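Local coordinates for protein MGS-M5 (Unidentified, PDB 4Q3N) that probably interconverts L-lactate and pyruvate with NAD as cofactor, as a Rossmann-fold lactate dehydrogenase that assembles into a tetramer, at residues A[111-116]-A[134-139]. Numbering follows the deposited sequence.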
loop_
_atom_site.group_PDB
_atom_site.type_symbol
_atom_site.label_atom_id
_atom_site.label_comp_id
_atom_site.label_asym_id
_atom_site.label_seq_id
_atom_site.Cartn_x
_atom_site.Cartn_y
_atom_site.Cartn_z
ATOM N N GLY A 111 1.940 31.581 -13.323
ATOM C CA GLY A 111 0.605 31.229 -13.787
ATOM C C GLY A 111 -0.070 30.189 -12.903
ATOM O O GLY A 111 -1.201 29.781 -13.166
ATOM N N PHE A 112 0.643 29.744 -11.868
ATOM C CA PHE A 112 0.139 28.782 -10.895
ATOM C C PHE A 112 -1.268 29.129 -10.430
ATOM O O PHE A 112 -1.560 30.292 -10.166
ATOM C CB PHE A 112 1.068 28.772 -9.679
ATOM C CG PHE A 112 0.536 28.013 -8.495
ATOM C CD1 PHE A 112 0.607 26.646 -8.447
ATOM C CD2 PHE A 112 0.006 28.687 -7.406
ATOM C CE1 PHE A 112 0.161 25.940 -7.322
ATOM C CE2 PHE A 112 -0.452 27.990 -6.288
ATOM C CZ PHE A 112 -0.361 26.623 -6.245
ATOM N N ASN A 113 -2.115 28.133 -10.261
ATOM C CA ASN A 113 -3.434 28.407 -9.735
ATOM C C ASN A 113 -3.895 27.230 -8.926
ATOM O O ASN A 113 -5.061 26.855 -9.001
ATOM C CB ASN A 113 -4.454 28.715 -10.867
ATOM C CG ASN A 113 -5.748 29.356 -10.330
ATOM O OD1 ASN A 113 -5.789 29.845 -9.195
ATOM N ND2 ASN A 113 -6.804 29.353 -11.142
ATOM N N GLY A 114 -2.974 26.643 -8.153
ATOM C CA GLY A 114 -3.312 25.483 -7.352
ATOM C C GLY A 114 -3.441 25.907 -5.897
ATOM O O GLY A 114 -3.820 27.039 -5.580
ATOM N N ILE A 115 -3.105 24.994 -5.005
ATOM C CA ILE A 115 -3.194 25.224 -3.576
ATOM C C ILE A 115 -1.808 25.495 -2.967
ATOM O O ILE A 115 -0.828 24.856 -3.374
ATOM C CB ILE A 115 -3.839 23.967 -2.926
ATOM C CG1 ILE A 115 -5.305 23.856 -3.436
ATOM C CG2 ILE A 115 -3.735 23.948 -1.395
ATOM C CD1 ILE A 115 -5.850 22.460 -3.112
ATOM N N LEU A 116 -1.722 26.418 -2.007
ATOM C CA LEU A 116 -0.463 26.660 -1.253
ATOM C C LEU A 116 -0.562 26.055 0.115
ATOM O O LEU A 116 -1.558 26.270 0.834
ATOM C CB LEU A 116 -0.160 28.183 -1.085
ATOM C CG LEU A 116 0.069 28.991 -2.360
ATOM C CD1 LEU A 116 0.237 30.493 -2.039
ATOM C CD2 LEU A 116 1.305 28.474 -3.138
ATOM N N SER A 134 -0.531 36.171 -2.065
ATOM C CA SER A 134 -0.831 35.332 -3.209
ATOM C C SER A 134 -1.987 35.872 -4.025
ATOM O O SER A 134 -2.035 35.635 -5.232
ATOM C CB SER A 134 -1.146 33.891 -2.772
ATOM O OG SER A 134 -2.435 33.834 -2.176
ATOM N N GLY A 135 -2.929 36.571 -3.393
ATOM C CA GLY A 135 -4.105 37.032 -4.132
ATOM C C GLY A 135 -5.136 35.911 -4.274
ATOM O O GLY A 135 -6.191 36.091 -4.876
ATOM N N LEU A 136 -4.835 34.742 -3.723
ATOM C CA LEU A 136 -5.724 33.573 -3.878
ATOM C C LEU A 136 -6.806 33.574 -2.833
ATOM O O LEU A 136 -6.678 34.218 -1.808
ATOM C CB LEU A 136 -4.923 32.256 -3.757
ATOM C CG LEU A 136 -3.851 31.986 -4.813
ATOM C CD1 LEU A 136 -3.006 30.759 -4.445
ATOM C CD2 LEU A 136 -4.567 31.792 -6.159
ATOM N N HIS A 137 -7.857 32.799 -3.059
ATOM C CA HIS A 137 -8.894 32.677 -2.058
ATOM C C HIS A 137 -8.361 31.920 -0.825
ATOM O O HIS A 137 -7.537 31.022 -0.929
ATOM C CB HIS A 137 -10.115 31.961 -2.646
ATOM C CG HIS A 137 -11.290 31.949 -1.737
ATOM N ND1 HIS A 137 -11.591 30.873 -0.925
ATOM C CD2 HIS A 137 -12.250 32.880 -1.508
ATOM C CE1 HIS A 137 -12.697 31.136 -0.248
ATOM N NE2 HIS A 137 -13.108 32.352 -0.573
ATOM N N HIS A 138 -8.833 32.261 0.357
ATOM C CA HIS A 138 -8.218 31.657 1.536
ATOM C C HIS A 138 -8.494 30.155 1.592
ATOM O O HIS A 138 -7.773 29.451 2.281
ATOM C CB HIS A 138 -8.704 32.338 2.821
ATOM C CG HIS A 138 -10.187 32.474 2.909
ATOM N ND1 HIS A 138 -10.986 31.516 3.505
ATOM C CD2 HIS A 138 -11.021 33.446 2.468
ATOM C CE1 HIS A 138 -12.249 31.902 3.434
ATOM N NE2 HIS A 138 -12.297 33.067 2.807
ATOM N N SER A 139 -9.494 29.641 0.861
ATOM C CA SER A 139 -9.696 28.165 0.925
ATOM C C SER A 139 -8.569 27.391 0.188
ATOM O O SER A 139 -8.503 26.157 0.248
ATOM C CB SER A 139 -11.053 27.770 0.320
ATOM O OG SER A 139 -11.121 28.186 -1.036
#
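Two bonds grip OG of Ser134, and the CB of that residue packs against Leu116 CD1 at 3.7 Å across the contact. The backbone N of Leu136 donates to this hydroxyl oxygen at 3.0 Å with an N-H...O angle of 161°, the short loop that defines an ST turn; the second bond joins the hydroxyl to the carbonyl O of Trp131, one turn back in helix 123-134. A chi1 of 74° sets OG between backbone N and carbonyl carbon, a position from which both partners are met. The turn straddles the helix end: Gly135, the first residue to leave helical angles, takes a positive phi (81°), and Leu136, whose N-H closes the turn, buries the most surface against 111-116, 75 Å². Leu136 divides its two methyls. CD1 lies 4.0 Å from Leu116 CD1 and also meets Phe112 CE2. CD2 makes a van der Waals contact with the amide oxygen OD1 of Asn113 at 3.8 Å. Both the Leu116 and the Phe112 side chains cross that of Leu136 at roughly a right angle. In the parallel sheet of this Rossmann domain, strands 115-118 and 141-143 are neighbours joined through helix 123-134, a beta-alpha-beta crossover, and the contact packs its exit loop against the entry to the first strand. Phe112 also folds back on its own chain, with Gly114 N over the ring centre, 3.1 Å above its plane. Ile107 of helix 89-109 touches both Phe112 and Leu116.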